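Local structure of 2-methyl-3-hydroxypyridine-5-carboxylic acid oxygenase (Mesorhizobium loti, 3ALJ) at residues T84-K89 against D201-W206; D276-G281 against A327-I332. The protein probably catalyses, with a bound FAD, the oxygenative opening of the pyridine ring of 2-methyl-3-hydroxypyridine-5-carboxylic acid, a step in vitamin B6 breakdown. One frame throughout, in Å; residues are numbered along the deposited sequence. Where two conformers were deposited one is given.

Interaction 1. Residues T84-K89 against D201-W206; sequences TWMHNK and DMWNFW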
loop_
_atom_site.group_PDB
_atom_site.type_symbol
_atom_site.label_atom_id
_atom_site.label_comp_id
_atom_site.label_asym_id
_atom_site.label_seq_id
_atom_site.Cartn_x
_atom_site.Cartn_y
_atom_site.Cartn_z
ATOM N N THR A 84 -4.495 18.650 9.349
ATOM C CA THR A 84 -3.063 18.900 9.352
ATOM C C THR A 84 -2.719 19.922 10.375
ATOM O O THR A 84 -3.423 21.009 10.443
ATOM C CB THR A 84 -2.668 19.380 7.953
ATOM O OG1 THR A 84 -3.007 18.350 7.026
ATOM C CG2 THR A 84 -1.129 19.545 7.806
ATOM N N TRP A 85 -1.675 19.652 11.168
ATOM C CA TRP A 85 -1.078 20.706 12.056
ATOM C C TRP A 85 0.308 21.083 11.581
ATOM O O TRP A 85 1.068 20.221 11.132
ATOM C CB TRP A 85 -0.961 20.204 13.495
ATOM C CG TRP A 85 -2.272 19.936 14.199
ATOM C CD1 TRP A 85 -3.533 20.091 13.743
ATOM C CD2 TRP A 85 -2.339 19.394 15.572
ATOM N NE1 TRP A 85 -4.420 19.708 14.753
ATOM C CE2 TRP A 85 -3.734 19.290 15.883
ATOM C CE3 TRP A 85 -1.356 19.008 16.529
ATOM C CZ2 TRP A 85 -4.191 18.782 17.115
ATOM C CZ3 TRP A 85 -1.827 18.513 17.802
ATOM C CH2 TRP A 85 -3.204 18.369 18.027
ATOM N N MET A 86 0.668 22.331 11.803
ATOM C CA MET A 86 2.040 22.804 11.669
ATOM C C MET A 86 2.414 23.479 12.955
ATOM O O MET A 86 1.709 24.440 13.364
ATOM C CB MET A 86 2.186 23.814 10.522
ATOM C CG MET A 86 3.608 24.490 10.547
ATOM S SD MET A 86 5.002 23.289 10.440
ATOM C CE MET A 86 4.670 22.737 8.861
ATOM N N HIS A 87 3.413 23.013 13.681
ATOM C CA HIS A 87 3.787 23.642 14.976
ATOM C C HIS A 87 2.590 23.730 15.901
ATOM O O HIS A 87 2.388 24.750 16.584
ATOM C CB HIS A 87 4.517 24.984 14.741
ATOM C CG HIS A 87 5.776 24.861 13.918
ATOM N ND1 HIS A 87 6.756 23.881 14.107
ATOM C CD2 HIS A 87 6.198 25.618 12.895
ATOM C CE1 HIS A 87 7.704 24.029 13.177
ATOM N NE2 HIS A 87 7.388 25.071 12.434
ATOM N N ASN A 88 1.788 22.648 15.942
ATOM C CA ASN A 88 0.597 22.506 16.858
ATOM C C ASN A 88 -0.551 23.405 16.492
ATOM O O ASN A 88 -1.571 23.401 17.274
ATOM C CB ASN A 88 0.994 22.698 18.337
ATOM C CG ASN A 88 2.131 21.792 18.685
ATOM O OD1 ASN A 88 2.043 20.638 18.312
ATOM N ND2 ASN A 88 3.159 22.283 19.289
ATOM N N LYS A 89 -0.505 24.125 15.363
ATOM C CA LYS A 89 -1.638 24.982 14.923
ATOM C C LYS A 89 -2.311 24.211 13.793
ATOM O O LYS A 89 -1.716 23.732 12.847
ATOM C CB LYS A 89 -1.074 26.285 14.374
ATOM C CG LYS A 89 -2.139 27.202 13.734
ATOM C CD LYS A 89 -3.249 27.597 14.808
ATOM C CE LYS A 89 -4.021 28.744 14.134
ATOM N NZ LYS A 89 -4.988 28.281 13.181
ATOM N N ASP A 201 -2.149 15.027 10.850
ATOM C CA ASP A 201 -0.744 14.995 10.375
ATOM C C ASP A 201 -0.022 16.130 11.053
ATOM O O ASP A 201 -0.257 17.305 10.725
ATOM C CB ASP A 201 -0.732 15.130 8.835
ATOM C CG ASP A 201 0.625 14.846 8.304
ATOM O OD1 ASP A 201 1.530 14.457 9.103
ATOM O OD2 ASP A 201 0.848 14.969 7.081
ATOM N N MET A 202 0.767 15.769 12.075
ATOM C CA MET A 202 1.337 16.759 12.993
ATOM C C MET A 202 2.780 17.049 12.623
ATOM O O MET A 202 3.727 16.302 12.935
ATOM C CB MET A 202 1.316 16.220 14.432
ATOM C CG MET A 202 -0.077 15.751 14.865
ATOM S SD MET A 202 0.071 14.782 16.368
ATOM C CE MET A 202 -1.652 14.702 16.968
ATOM N N TRP A 203 2.970 18.142 11.856
ATOM C CA TRP A 203 4.324 18.511 11.361
ATOM C C TRP A 203 5.020 19.507 12.290
ATOM O O TRP A 203 4.378 20.414 12.928
ATOM C CB TRP A 203 4.163 19.284 10.061
ATOM C CG TRP A 203 3.816 18.366 8.864
ATOM C CD1 TRP A 203 2.590 17.870 8.509
ATOM C CD2 TRP A 203 4.735 17.938 7.873
ATOM N NE1 TRP A 203 2.746 17.166 7.317
ATOM C CE2 TRP A 203 4.056 17.188 6.915
ATOM C CE3 TRP A 203 6.127 18.086 7.714
ATOM C CZ2 TRP A 203 4.693 16.584 5.813
ATOM C CZ3 TRP A 203 6.763 17.510 6.610
ATOM C CH2 TRP A 203 6.069 16.778 5.688
ATOM N N ASN A 204 6.357 19.422 12.311
ATOM C CA ASN A 204 7.187 20.468 12.915
ATOM C C ASN A 204 8.483 20.517 12.163
ATOM O O ASN A 204 9.016 19.467 11.819
ATOM C CB ASN A 204 7.552 20.131 14.379
ATOM C CG ASN A 204 6.363 20.015 15.267
ATOM O OD1 ASN A 204 5.880 21.032 15.885
ATOM N ND2 ASN A 204 5.826 18.828 15.477
ATOM N N PHE A 205 8.971 21.744 11.966
ATOM C CA PHE A 205 10.379 21.970 11.576
ATOM C C PHE A 205 11.169 22.578 12.701
ATOM O O PHE A 205 12.405 22.509 12.599
ATOM C CB PHE A 205 10.401 22.840 10.326
ATOM C CG PHE A 205 9.674 22.251 9.153
ATOM C CD1 PHE A 205 10.067 21.032 8.617
ATOM C CD2 PHE A 205 8.569 22.833 8.627
ATOM C CE1 PHE A 205 9.301 20.473 7.484
ATOM C CE2 PHE A 205 7.877 22.315 7.538
ATOM C CZ PHE A 205 8.264 21.155 6.972
ATOM N N TRP A 206 10.543 23.229 13.667
ATOM C CA TRP A 206 11.214 23.861 14.770
ATOM C C TRP A 206 10.611 23.323 16.021
ATOM O O TRP A 206 9.404 23.150 16.067
ATOM C CB TRP A 206 11.051 25.442 14.663
ATOM C CG TRP A 206 11.696 26.160 15.827
ATOM C CD1 TRP A 206 12.998 26.635 15.829
ATOM C CD2 TRP A 206 11.178 26.324 17.143
ATOM N NE1 TRP A 206 13.242 27.178 17.047
ATOM C CE2 TRP A 206 12.213 26.958 17.903
ATOM C CE3 TRP A 206 9.978 26.082 17.721
ATOM C CZ2 TRP A 206 12.023 27.359 19.229
ATOM C CZ3 TRP A 206 9.786 26.442 19.127
ATOM C CH2 TRP A 206 10.845 27.041 19.830
HETATM O O HOH W 1 2.328 20.001 14.890
HETATM O O HOH W 2 3.652 18.726 17.326
#

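Interaction 2. Residues D276-G281 against A327-I332; sequences DSWTRG and AWETRI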
loop_
_atom_site.group_PDB
_atom_site.type_symbol
_atom_site.label_atom_id
_atom_site.label_comp_id
_atom_site.label_asym_id
_atom_site.label_seq_id
_atom_site.Cartn_x
_atom_site.Cartn_y
_atom_site.Cartn_z
ATOM N N ASP A 276 10.832 0.514 -17.572
ATOM C CA ASP A 276 10.611 0.766 -19.038
ATOM C C ASP A 276 9.185 0.243 -19.411
ATOM O O ASP A 276 8.407 0.842 -20.187
ATOM C CB ASP A 276 11.755 0.115 -19.866
ATOM C CG ASP A 276 11.607 0.358 -21.366
ATOM O OD1 ASP A 276 11.446 -0.647 -22.108
ATOM O OD2 ASP A 276 11.687 1.541 -21.742
ATOM N N SER A 277 8.901 -0.957 -18.911
ATOM C CA SER A 277 7.650 -1.632 -19.192
ATOM C C SER A 277 7.275 -2.554 -18.093
ATOM O O SER A 277 8.150 -2.826 -17.241
ATOM C CB SER A 277 7.708 -2.367 -20.574
ATOM O OG SER A 277 8.547 -3.500 -20.389
ATOM N N TRP A 278 6.043 -3.026 -18.107
ATOM C CA TRP A 278 5.535 -3.928 -16.999
ATOM C C TRP A 278 5.265 -5.319 -17.442
ATOM O O TRP A 278 4.826 -6.151 -16.676
ATOM C CB TRP A 278 4.213 -3.345 -16.429
ATOM C CG TRP A 278 4.380 -2.035 -15.722
ATOM C CD1 TRP A 278 5.540 -1.321 -15.432
ATOM C CD2 TRP A 278 3.313 -1.262 -15.197
ATOM N NE1 TRP A 278 5.231 -0.126 -14.735
ATOM C CE2 TRP A 278 3.863 -0.112 -14.592
ATOM C CE3 TRP A 278 1.943 -1.454 -15.142
ATOM C CZ2 TRP A 278 3.056 0.825 -13.913
ATOM C CZ3 TRP A 278 1.135 -0.510 -14.522
ATOM C CH2 TRP A 278 1.694 0.595 -13.909
ATOM N N THR A 279 5.589 -5.634 -18.724
ATOM C CA THR A 279 5.155 -6.941 -19.299
ATOM C C THR A 279 6.279 -7.508 -20.151
ATOM O O THR A 279 7.126 -6.768 -20.688
ATOM C CB THR A 279 3.936 -6.775 -20.237
ATOM O OG1 THR A 279 4.312 -5.976 -21.375
ATOM C CG2 THR A 279 2.781 -6.090 -19.462
ATOM N N ARG A 280 6.250 -8.827 -20.223
ATOM C CA ARG A 280 7.150 -9.494 -21.210
ATOM C C ARG A 280 6.499 -10.825 -21.509
ATOM O O ARG A 280 6.429 -11.690 -20.686
ATOM C CB ARG A 280 8.584 -9.589 -20.669
ATOM C CG ARG A 280 9.580 -9.899 -21.796
ATOM C CD ARG A 280 9.990 -8.576 -22.392
ATOM N NE ARG A 280 10.484 -7.629 -21.397
ATOM C CZ ARG A 280 11.729 -7.563 -20.958
ATOM N NH1 ARG A 280 12.033 -6.585 -20.097
ATOM N NH2 ARG A 280 12.667 -8.400 -21.368
ATOM N N GLY A 281 6.018 -10.969 -22.749
ATOM C CA GLY A 281 5.326 -12.200 -23.046
ATOM C C GLY A 281 4.124 -12.443 -22.129
ATOM O O GLY A 281 3.155 -11.614 -22.137
ATOM N N ALA A 327 -2.297 -4.404 -23.687
ATOM C CA ALA A 327 -3.408 -3.436 -23.642
ATOM C C ALA A 327 -3.555 -2.922 -22.192
ATOM O O ALA A 327 -3.912 -1.767 -21.992
ATOM C CB ALA A 327 -4.679 -4.129 -24.078
ATOM N N TRP A 328 -3.336 -3.841 -21.252
ATOM C CA TRP A 328 -3.501 -3.449 -19.812
ATOM C C TRP A 328 -2.535 -2.365 -19.413
ATOM O O TRP A 328 -2.947 -1.326 -18.843
ATOM C CB TRP A 328 -3.199 -4.672 -18.996
ATOM C CG TRP A 328 -2.897 -4.445 -17.519
ATOM C CD1 TRP A 328 -3.803 -4.069 -16.517
ATOM C CD2 TRP A 328 -1.609 -4.663 -16.887
ATOM N NE1 TRP A 328 -3.109 -3.987 -15.289
ATOM C CE2 TRP A 328 -1.787 -4.332 -15.534
ATOM C CE3 TRP A 328 -0.319 -5.049 -17.352
ATOM C CZ2 TRP A 328 -0.783 -4.532 -14.591
ATOM C CZ3 TRP A 328 0.705 -5.162 -16.420
ATOM C CH2 TRP A 328 0.468 -4.821 -15.080
ATOM N N GLU A 329 -1.241 -2.551 -19.660
ATOM C CA GLU A 329 -0.306 -1.481 -19.351
ATOM C C GLU A 329 -0.649 -0.144 -20.020
ATOM O O GLU A 329 -0.621 0.937 -19.427
ATOM C CB GLU A 329 1.178 -1.900 -19.589
ATOM C CG GLU A 329 2.184 -0.846 -19.219
ATOM C CD GLU A 329 3.647 -1.245 -19.488
ATOM O OE1 GLU A 329 3.927 -2.385 -19.791
ATOM O OE2 GLU A 329 4.433 -0.285 -19.473
ATOM N N THR A 330 -0.932 -0.265 -21.315
ATOM C CA THR A 330 -1.274 0.961 -22.054
ATOM C C THR A 330 -2.471 1.703 -21.397
ATOM O O THR A 330 -2.477 2.936 -21.329
ATOM C CB THR A 330 -1.653 0.553 -23.530
ATOM O OG1 THR A 330 -0.433 0.106 -24.116
ATOM C CG2 THR A 330 -2.118 1.836 -24.337
ATOM N N ARG A 331 -3.494 0.946 -20.975
ATOM C CA ARG A 331 -4.716 1.548 -20.420
ATOM C C ARG A 331 -4.507 2.179 -19.040
ATOM O O ARG A 331 -4.963 3.232 -18.734
ATOM C CB ARG A 331 -5.774 0.419 -20.301
ATOM C CG ARG A 331 -7.100 0.913 -19.751
ATOM C CD ARG A 331 -8.121 -0.125 -19.923
ATOM N NE ARG A 331 -7.985 -1.333 -19.082
ATOM C CZ ARG A 331 -8.576 -1.482 -17.874
ATOM N NH1 ARG A 331 -9.237 -0.445 -17.347
ATOM N NH2 ARG A 331 -8.487 -2.658 -17.150
ATOM N N ILE A 332 -3.768 1.412 -18.195
ATOM C CA ILE A 332 -3.795 1.766 -16.769
ATOM C C ILE A 332 -2.526 2.451 -16.287
ATOM O O ILE A 332 -2.517 3.164 -15.251
ATOM C CB ILE A 332 -4.082 0.395 -15.933
ATOM C CG1 ILE A 332 -4.866 0.772 -14.770
ATOM C CG2 ILE A 332 -2.754 -0.442 -15.567
ATOM C CD1 ILE A 332 -6.413 1.099 -15.199
HETATM O O HOH W 3 3.452 -3.541 -22.099
#

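Interaction 1. Residues T84-K89 against D201-W206
Trp85 and Trp203 illustrate how parallel strands satisfy their backbone polar atoms by reaching alternately up and down the neighbouring chain. Trp85 N donates to Asp201 O (2.8 Å), Trp203 N to Trp85 O (2.9 Å), and His87 N carries the pattern just past the strand end by binding Trp203 O (2.9 Å). A water that accepts from Asn88 N probably donates to that last carbonyl as well. A second water accepts from Asn204 ND2 and probably donates to Asn88 OD1. Asn204 OD1 has a weaker mate, His87 ND1 at 3.5 Å, the imidazole and amide planes lying 46° apart. With an alanine in place of His87, Asn204 OD1 would probably lose this donor and its amide be held less firmly. Trp203 NE1 makes a weak bond to Asp201 OD2, a carboxylate oxygen whose stronger partner is Arg211, while Trp85 NE1 turns to Glu83 and the Trp85 ring meets Phe251 edge-to-face. The apolar groups sort by sheet face. Met202 runs alongside Trp85, with Met202 CG 3.9 Å from Trp85 CE3 and its sulfur in an oblique Met-aromatic contact. On the opposite face Met86 bends at chi2 (58°) and chi3 (66°), which brings Met86 CE to 3.5 Å from Phe205 CE2 and also against Trp203 CB. A type I' turn from Met86 to Lys89 closes a tight hairpin. In this mixed sheet, distinct from the one containing strand 13-17, strand 82-86 thus lies between the outermost strand 89-94, antiparallel to it, and strand 199-203, which pairs in turn with strand 211-216.

Interaction 2. Residues D276-G281 against A327-I332
Trp278 meets Glu329, Trp328 and Ile332 where the outer edge of the mixed sheet of the FAD-binding fold, at strand 279-280, is covered by the long helix 321-349. Here one aromatic side chain touches three residues of a single helix, and its atoms can be taken in order. Trp278 CB lies 3.5 Å from Glu329 OE1. The first torsion (-66°) sets Trp278 CG beside the backbone N and anti to the carbonyl carbon, which lays the indole over the glutamate, Trp278 CG being 3.9 Å from Glu329 CD. Next, Trp278 CD2 comes 4.2 Å from Glu329 CG, a methylene resting on one ring face toward the rim, and the carboxylate plane is tilted only modestly from that of the indole. Further out, Trp278 CE3 touches Trp328 CH2 at 3.7 Å; the two six-membered rings meet obliquely, with planes 53° apart. Finally, Ile332 CG2 lies at the ring edge, 4.0 Å from Trp278 CZ3. Trp328 is itself held by a bond from NE1 to Asn307 O on helix 300-314, and its own edge receives the methyl of Thr279.

The polar half of the contact belongs to Glu329, whose extended chain carries the carboxylate to the loop backbone. Trp278 N donates to Glu329 OE1 (2.8 Å, 161° at the hydrogen), arriving from above the carboxylate plane. Glu329 OE2 forms a salt bridge with Arg333 NH1, a pairing that would be expected to stabilise the negative charge. Glu329 OE1 has a second donor, a water 2.6 Å away, and the same water is hydrogen-bonded to Thr279 OG1 at 2.7 Å.

How the interactions relate
From the N terminus, the chain first builds part of the FAD-binding sheet, then runs out along strand 82-86. Interaction 1 closes when strand 199-203 returns to lie beside it, after an excursion of 111 residues that includes helix 106-119 and strand 151-154 of the FAD-binding sheet. Interaction 2 opens only afterwards: 45 residues, including helix 300-314, separate its segments. The two loops therefore follow in series, neither enclosing nor crossing the other. The centres of interaction 1 and interaction 2 lie about 41 Å apart, on opposite sides of the chain's centre. Interaction 1 joins neighbouring strands within the seven-stranded sheet, whereas interaction 2 fastens helix 321-349 to the edge of the six-stranded one.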